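Local structure of 1,3,6,8-tetrahydroxynaphthalene synthase (Streptomyces coelicolor, 1U0M) at residues L68-F73 and C179-D184; F274-A279 and F299-A304. The protein catalyses the iterative condensation of five malonyl-CoA units and the cyclisation of the resulting pentaketide to 1,3,6,8-tetrahydroxynaphthalene, a melanin precursor. One frame throughout, in Å; residues are numbered along the deposited sequence.

Overall arrangement
Contact 1 lies at the surface and contact 2 in the buried interior, on opposite sides of the chain's centre; their own centres are about 30 Å apart and no atoms touch. They share no helix or strand. Contact 1 joins two loops in the N-terminal half of the chalcone/stilbene synthase sequence, where ring edges, a carbonyl oxygen and a proline meet without a clear hydrogen bond between the segments. Contact 2, in the C-terminal half, seats a helix against an edge strand of the large sheet: aromatic and branched aliphatic side chains interlock there, and a serine hydroxyl binds a main-chain carbonyl.

Contact 1 (L68-F73 and C179-D184); sequences LEHPGF and CYQPTD
Two rings, those of Tyr180 and His70, carry this contact, and each is met at its edge by the opposite loop. The carbonyl oxygen of Leu68 lies near the plane of the Tyr180 ring, 3.4 Å from CE2, while Pro182 N of the tyrosine's own loop sits over one face, offset toward the rim. The edge of the His70 imidazole receives CD of Pro182, 4.0 Å from ND1, together with the end of the Gln181 side chain. The backbone of Gly72 and Phe73 borders the same ring, also near its plane. The carbonyl oxygen of Tyr180 approaches obliquely, 3.9 Å from His70 ND1.

His70 reaches over because its CG stands anti to the backbone N (chi1 -166°), which carries the ring across to the 179-184 loop. Gln181 starts away from His70 but bends at chi2 (-75°), turning its amide back to the imidazole; the two planes are 50° apart. Leu68 also begins by pointing away, and its CD2 branch returns to lie 4.2 Å from CE2 of Tyr180. On the side of the ring where Pro182 N lies, CG of Pro182 packs 3.9 Å from the Leu68 carbonyl oxygen. Pro182 also occupies the second position of a type I turn, closed by a hydrogen bond of 2.8 Å from Asp184 N to Gln181 O.

The polar groups of Tyr180 have partners outside the two loops: its hydroxyl is hydrogen-bonded to Arg36 and its carbonyl oxygen to Arg76 of helix 73-99. The contact thus brings the connection between helices 64-67 and 73-99 against the one between strand 167-175 and helix 187-195. Gln181 also touches His240 of the hairpin strand 238-243, and Phe73, at the start of helix 73-99, packs on Val234 of the second subunit.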
loop_
_atom_site.group_PDB
_atom_site.type_symbol
_atom_site.label_atom_id
_atom_site.label_comp_id
_atom_site.label_asym_id
_atom_site.label_seq_id
_atom_site.Cartn_x
_atom_site.Cartn_y
_atom_site.Cartn_z
ATOM N N LEU A 68 -18.205 10.065 -18.562
ATOM C CA LEU A 68 -19.370 9.182 -18.673
ATOM C C LEU A 68 -19.062 7.992 -19.588
ATOM O O LEU A 68 -19.693 6.935 -19.514
ATOM C CB LEU A 68 -20.568 9.953 -19.209
ATOM C CG LEU A 68 -21.278 10.949 -18.287
ATOM C CD1 LEU A 68 -22.361 11.667 -19.093
ATOM C CD2 LEU A 68 -21.893 10.236 -17.089
ATOM N N GLU A 69 -18.071 8.171 -20.451
ATOM C CA GLU A 69 -17.656 7.120 -21.368
ATOM C C GLU A 69 -16.652 6.207 -20.677
ATOM O O GLU A 69 -15.908 6.630 -19.787
ATOM C CB GLU A 69 -16.999 7.725 -22.615
ATOM C CG GLU A 69 -17.904 8.627 -23.425
ATOM C CD GLU A 69 -19.114 7.896 -23.985
ATOM O OE1 GLU A 69 -20.007 8.563 -24.559
ATOM O OE2 GLU A 69 -19.170 6.654 -23.858
ATOM N N HIS A 70 -16.636 4.946 -21.074
ATOM C CA HIS A 70 -15.675 4.028 -20.495
ATOM C C HIS A 70 -14.823 3.463 -21.625
ATOM O O HIS A 70 -15.240 2.548 -22.329
ATOM C CB HIS A 70 -16.373 2.910 -19.718
ATOM C CG HIS A 70 -15.445 2.133 -18.838
ATOM N ND1 HIS A 70 -15.860 1.507 -17.683
ATOM C CD2 HIS A 70 -14.124 1.862 -18.959
ATOM C CE1 HIS A 70 -14.835 0.882 -17.130
ATOM N NE2 HIS A 70 -13.770 1.081 -17.887
ATOM N N PRO A 71 -13.622 4.039 -21.826
ATOM C CA PRO A 71 -12.647 3.655 -22.858
ATOM C C PRO A 71 -11.834 2.430 -22.473
ATOM O O PRO A 71 -10.881 2.065 -23.165
ATOM C CB PRO A 71 -11.767 4.893 -22.964
ATOM C CG PRO A 71 -11.695 5.333 -21.513
ATOM C CD PRO A 71 -13.153 5.227 -21.084
ATOM N N GLY A 72 -12.215 1.803 -21.363
ATOM C CA GLY A 72 -11.504 0.638 -20.877
ATOM C C GLY A 72 -10.609 1.012 -19.704
ATOM O O GLY A 72 -10.173 2.162 -19.579
ATOM N N PHE A 73 -10.328 0.034 -18.854
ATOM C CA PHE A 73 -9.495 0.221 -17.660
ATOM C C PHE A 73 -8.080 0.693 -18.027
ATOM O O PHE A 73 -7.496 1.526 -17.329
ATOM C CB PHE A 73 -9.451 -1.115 -16.895
ATOM C CG PHE A 73 -8.736 -1.060 -15.576
ATOM C CD1 PHE A 73 -8.117 -2.208 -15.073
ATOM C CD2 PHE A 73 -8.695 0.104 -14.822
ATOM C CE1 PHE A 73 -7.472 -2.195 -13.847
ATOM C CE2 PHE A 73 -8.048 0.125 -13.595
ATOM C CZ PHE A 73 -7.436 -1.028 -13.105
ATOM N N CYS A 179 -13.519 5.748 -11.808
ATOM C CA CYS A 179 -14.002 4.455 -11.371
ATOM C C CYS A 179 -15.485 4.366 -11.667
ATOM O O CYS A 179 -16.169 3.502 -11.157
ATOM C CB CYS A 179 -13.725 4.249 -9.879
ATOM S SG CYS A 179 -11.974 3.918 -9.511
ATOM N N TYR A 180 -15.979 5.270 -12.508
ATOM C CA TYR A 180 -17.391 5.258 -12.894
ATOM C C TYR A 180 -17.623 4.047 -13.796
ATOM O O TYR A 180 -16.912 3.873 -14.789
ATOM C CB TYR A 180 -17.754 6.541 -13.652
ATOM C CG TYR A 180 -19.129 6.493 -14.285
ATOM C CD1 TYR A 180 -20.287 6.378 -13.497
ATOM C CD2 TYR A 180 -19.273 6.502 -15.667
ATOM C CE1 TYR A 180 -21.548 6.263 -14.086
ATOM C CE2 TYR A 180 -20.520 6.389 -16.262
ATOM C CZ TYR A 180 -21.652 6.267 -15.470
ATOM O OH TYR A 180 -22.875 6.115 -16.072
ATOM N N GLN A 181 -18.613 3.221 -13.458
ATOM C CA GLN A 181 -18.926 2.014 -14.230
ATOM C C GLN A 181 -20.366 1.996 -14.730
ATOM O O GLN A 181 -21.279 1.568 -14.010
ATOM C CB GLN A 181 -18.703 0.761 -13.383
ATOM C CG GLN A 181 -17.375 0.697 -12.662
ATOM C CD GLN A 181 -16.194 0.358 -13.562
ATOM O OE1 GLN A 181 -15.054 0.421 -13.121
ATOM N NE2 GLN A 181 -16.463 -0.019 -14.806
ATOM N N PRO A 182 -20.587 2.421 -15.985
ATOM C CA PRO A 182 -21.924 2.458 -16.592
ATOM C C PRO A 182 -22.715 1.181 -16.329
ATOM O O PRO A 182 -23.943 1.212 -16.187
ATOM C CB PRO A 182 -21.621 2.636 -18.073
ATOM C CG PRO A 182 -20.367 3.412 -18.063
ATOM C CD PRO A 182 -19.559 2.744 -16.989
ATOM N N THR A 183 -21.996 0.068 -16.261
ATOM C CA THR A 183 -22.589 -1.241 -16.022
ATOM C C THR A 183 -23.224 -1.458 -14.644
ATOM O O THR A 183 -24.152 -2.250 -14.519
ATOM C CB THR A 183 -21.545 -2.354 -16.241
ATOM O OG1 THR A 183 -20.432 -2.137 -15.372
ATOM C CG2 THR A 183 -21.053 -2.351 -17.675
ATOM N N ASP A 184 -22.712 -0.793 -13.607
ATOM C CA ASP A 184 -23.264 -0.944 -12.262
ATOM C C ASP A 184 -24.625 -0.234 -12.219
ATOM O O ASP A 184 -24.697 1.000 -12.244
ATOM C CB ASP A 184 -22.297 -0.355 -11.223
ATOM C CG ASP A 184 -21.034 -1.206 -11.041
ATOM O OD1 ASP A 184 -20.087 -0.773 -10.345
ATOM O OD2 ASP A 184 -20.988 -2.320 -11.587
#

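Contact 2 (F274-A279 and F299-A304); sequences FYIVHA and FRFSRA
Both Tyr275 and Phe299 set CG beside the backbone N, anti to the carbonyl carbon (chi1 -36° for Phe299), and their rings meet in an offset edge-to-face pair. The edge of Tyr275 is turned to the face of Phe299, with planes at 87° and ring centroids 5.7 Å apart; CD2 of Tyr275 comes 3.7 Å from CE2 of Phe299. Val277 places CG2 between its backbone N and carbonyl carbon, and this methyl presses closely on the Phe299 ring, 3.3 Å from CD2. Ile276 starts away from the helix, but its CD1 comes back to lie 3.7 Å from CB of Phe301.

Among these apolar groups, Ser302 OG donates a hydrogen bond of 2.6 Å to Val277 O, tilted out of the carbonyl plane. It gives a buried carbonyl on the edge strand a partner from the helix. At the far end of its ring, Tyr275 OH is hydrogen-bonded to the carbonyl oxygen of Ser270.

The neighbouring strand 337-342 pairs with Ile276 and His278, while Ile276 also packs on helix 315-326. Helix 300-304 packs on strand 276-278, an outermost strand of the large sheet in this chain, within the layered alpha-beta-alpha-beta-alpha thiolase fold; these short segments' axes run at 41° and approach to 7.3 Å. The His278 side chain touches Cys146, the probable active-site cysteine, and Asn311, consistent with the Cys-His-Asn triad of chalcone synthases.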
loop_
_atom_site.group_PDB
_atom_site.type_symbol
_atom_site.label_atom_id
_atom_site.label_comp_id
_atom_site.label_asym_id
_atom_site.label_seq_id
_atom_site.Cartn_x
_atom_site.Cartn_y
_atom_site.Cartn_z
ATOM N N PHE A 274 -12.348 20.071 18.943
ATOM C CA PHE A 274 -11.875 19.734 17.602
ATOM C C PHE A 274 -12.510 18.471 17.025
ATOM O O PHE A 274 -12.452 17.407 17.641
ATOM C CB PHE A 274 -10.370 19.529 17.669
ATOM C CG PHE A 274 -9.591 20.395 16.746
ATOM C CD1 PHE A 274 -9.864 21.751 16.648
ATOM C CD2 PHE A 274 -8.539 19.860 16.012
ATOM C CE1 PHE A 274 -9.093 22.569 15.831
ATOM C CE2 PHE A 274 -7.762 20.664 15.193
ATOM C CZ PHE A 274 -8.037 22.023 15.101
ATOM N N TYR A 275 -13.094 18.582 15.836
ATOM C CA TYR A 275 -13.703 17.427 15.184
ATOM C C TYR A 275 -13.554 17.446 13.667
ATOM O O TYR A 275 -14.292 18.139 12.965
ATOM C CB TYR A 275 -15.184 17.318 15.542
ATOM C CG TYR A 275 -15.452 16.627 16.860
ATOM C CD1 TYR A 275 -15.267 17.288 18.075
ATOM C CD2 TYR A 275 -15.890 15.305 16.893
ATOM C CE1 TYR A 275 -15.517 16.646 19.295
ATOM C CE2 TYR A 275 -16.138 14.655 18.102
ATOM C CZ TYR A 275 -15.953 15.330 19.299
ATOM O OH TYR A 275 -16.231 14.684 20.486
ATOM N N ILE A 276 -12.592 16.674 13.172
ATOM C CA ILE A 276 -12.331 16.570 11.739
ATOM C C ILE A 276 -12.388 15.094 11.350
ATOM O O ILE A 276 -11.357 14.430 11.237
ATOM C CB ILE A 276 -10.937 17.140 11.388
ATOM C CG1 ILE A 276 -10.853 18.611 11.805
ATOM C CG2 ILE A 276 -10.673 17.001 9.899
ATOM C CD1 ILE A 276 -11.838 19.513 11.094
ATOM N N VAL A 277 -13.601 14.585 11.157
ATOM C CA VAL A 277 -13.791 13.186 10.803
ATOM C C VAL A 277 -14.378 13.020 9.407
ATOM O O VAL A 277 -15.200 13.825 8.973
ATOM C CB VAL A 277 -14.731 12.487 11.798
ATOM C CG1 VAL A 277 -14.372 12.887 13.210
ATOM C CG2 VAL A 277 -16.172 12.837 11.491
ATOM N N HIS A 278 -13.957 11.969 8.709
ATOM C CA HIS A 278 -14.463 11.709 7.373
ATOM C C HIS A 278 -15.456 10.564 7.332
ATOM O O HIS A 278 -15.157 9.440 7.735
ATOM C CB HIS A 278 -13.328 11.404 6.392
ATOM C CG HIS A 278 -13.803 10.822 5.095
ATOM N ND1 HIS A 278 -14.857 11.355 4.384
ATOM C CD2 HIS A 278 -13.390 9.739 4.396
ATOM C CE1 HIS A 278 -15.074 10.623 3.306
ATOM N NE2 HIS A 278 -14.198 9.637 3.290
ATOM N N ALA A 279 -16.642 10.874 6.828
ATOM C CA ALA A 279 -17.708 9.902 6.678
ATOM C C ALA A 279 -18.366 10.225 5.337
ATOM O O ALA A 279 -18.567 11.396 5.001
ATOM C CB ALA A 279 -18.712 10.040 7.821
ATOM N N PHE A 299 -19.035 18.555 13.013
ATOM C CA PHE A 299 -18.413 18.153 11.756
ATOM C C PHE A 299 -18.803 19.136 10.669
ATOM O O PHE A 299 -19.259 18.743 9.597
ATOM C CB PHE A 299 -18.868 16.749 11.365
ATOM C CG PHE A 299 -19.055 15.835 12.530
ATOM C CD1 PHE A 299 -20.277 15.776 13.191
ATOM C CD2 PHE A 299 -17.999 15.071 13.003
ATOM C CE1 PHE A 299 -20.443 14.969 14.310
ATOM C CE2 PHE A 299 -18.154 14.260 14.121
ATOM C CZ PHE A 299 -19.379 14.210 14.776
ATOM N N ARG A 300 -18.628 20.419 10.965
ATOM C CA ARG A 300 -18.954 21.482 10.029
ATOM C C ARG A 300 -17.969 21.501 8.866
ATOM O O ARG A 300 -18.347 21.771 7.725
ATOM C CB ARG A 300 -18.926 22.836 10.749
ATOM C CG ARG A 300 -19.076 24.035 9.821
ATOM C CD ARG A 300 -19.194 25.364 10.573
ATOM N NE ARG A 300 -17.969 25.765 11.265
ATOM C CZ ARG A 300 -17.574 25.293 12.444
ATOM N NH1 ARG A 300 -18.309 24.392 13.083
ATOM N NH2 ARG A 300 -16.445 25.731 12.988
ATOM N N PHE A 301 -16.708 21.211 9.171
ATOM C CA PHE A 301 -15.641 21.210 8.173
ATOM C C PHE A 301 -15.717 20.010 7.240
ATOM O O PHE A 301 -15.506 20.135 6.035
ATOM C CB PHE A 301 -14.287 21.253 8.884
ATOM C CG PHE A 301 -14.087 22.491 9.707
ATOM C CD1 PHE A 301 -13.696 23.686 9.108
ATOM C CD2 PHE A 301 -14.344 22.481 11.074
ATOM C CE1 PHE A 301 -13.569 24.851 9.855
ATOM C CE2 PHE A 301 -14.219 23.641 11.830
ATOM C CZ PHE A 301 -13.830 24.828 11.216
ATOM N N SER A 302 -16.023 18.848 7.800
ATOM C CA SER A 302 -16.142 17.639 7.002
ATOM C C SER A 302 -17.301 17.833 6.036
ATOM O O SER A 302 -17.151 17.688 4.820
ATOM C CB SER A 302 -16.430 16.439 7.905
ATOM O OG SER A 302 -15.545 16.409 9.012
ATOM N N ARG A 303 -18.458 18.177 6.592
ATOM C CA ARG A 303 -19.654 18.386 5.795
ATOM C C ARG A 303 -19.439 19.454 4.725
ATOM O O ARG A 303 -20.082 19.425 3.677
ATOM C CB ARG A 303 -20.832 18.762 6.701
ATOM C CG ARG A 303 -22.188 18.609 6.023
ATOM C CD ARG A 303 -23.365 18.689 7.000
ATOM N NE ARG A 303 -23.368 17.605 7.982
ATOM C CZ ARG A 303 -22.688 17.625 9.125
ATOM N NH1 ARG A 303 -21.948 18.680 9.441
ATOM N NH2 ARG A 303 -22.742 16.584 9.950
ATOM N N ALA A 304 -18.530 20.386 4.984
ATOM C CA ALA A 304 -18.235 21.449 4.027
ATOM C C ALA A 304 -17.501 20.896 2.802
ATOM O O ALA A 304 -17.741 21.329 1.669
ATOM C CB ALA A 304 -17.391 22.526 4.694
#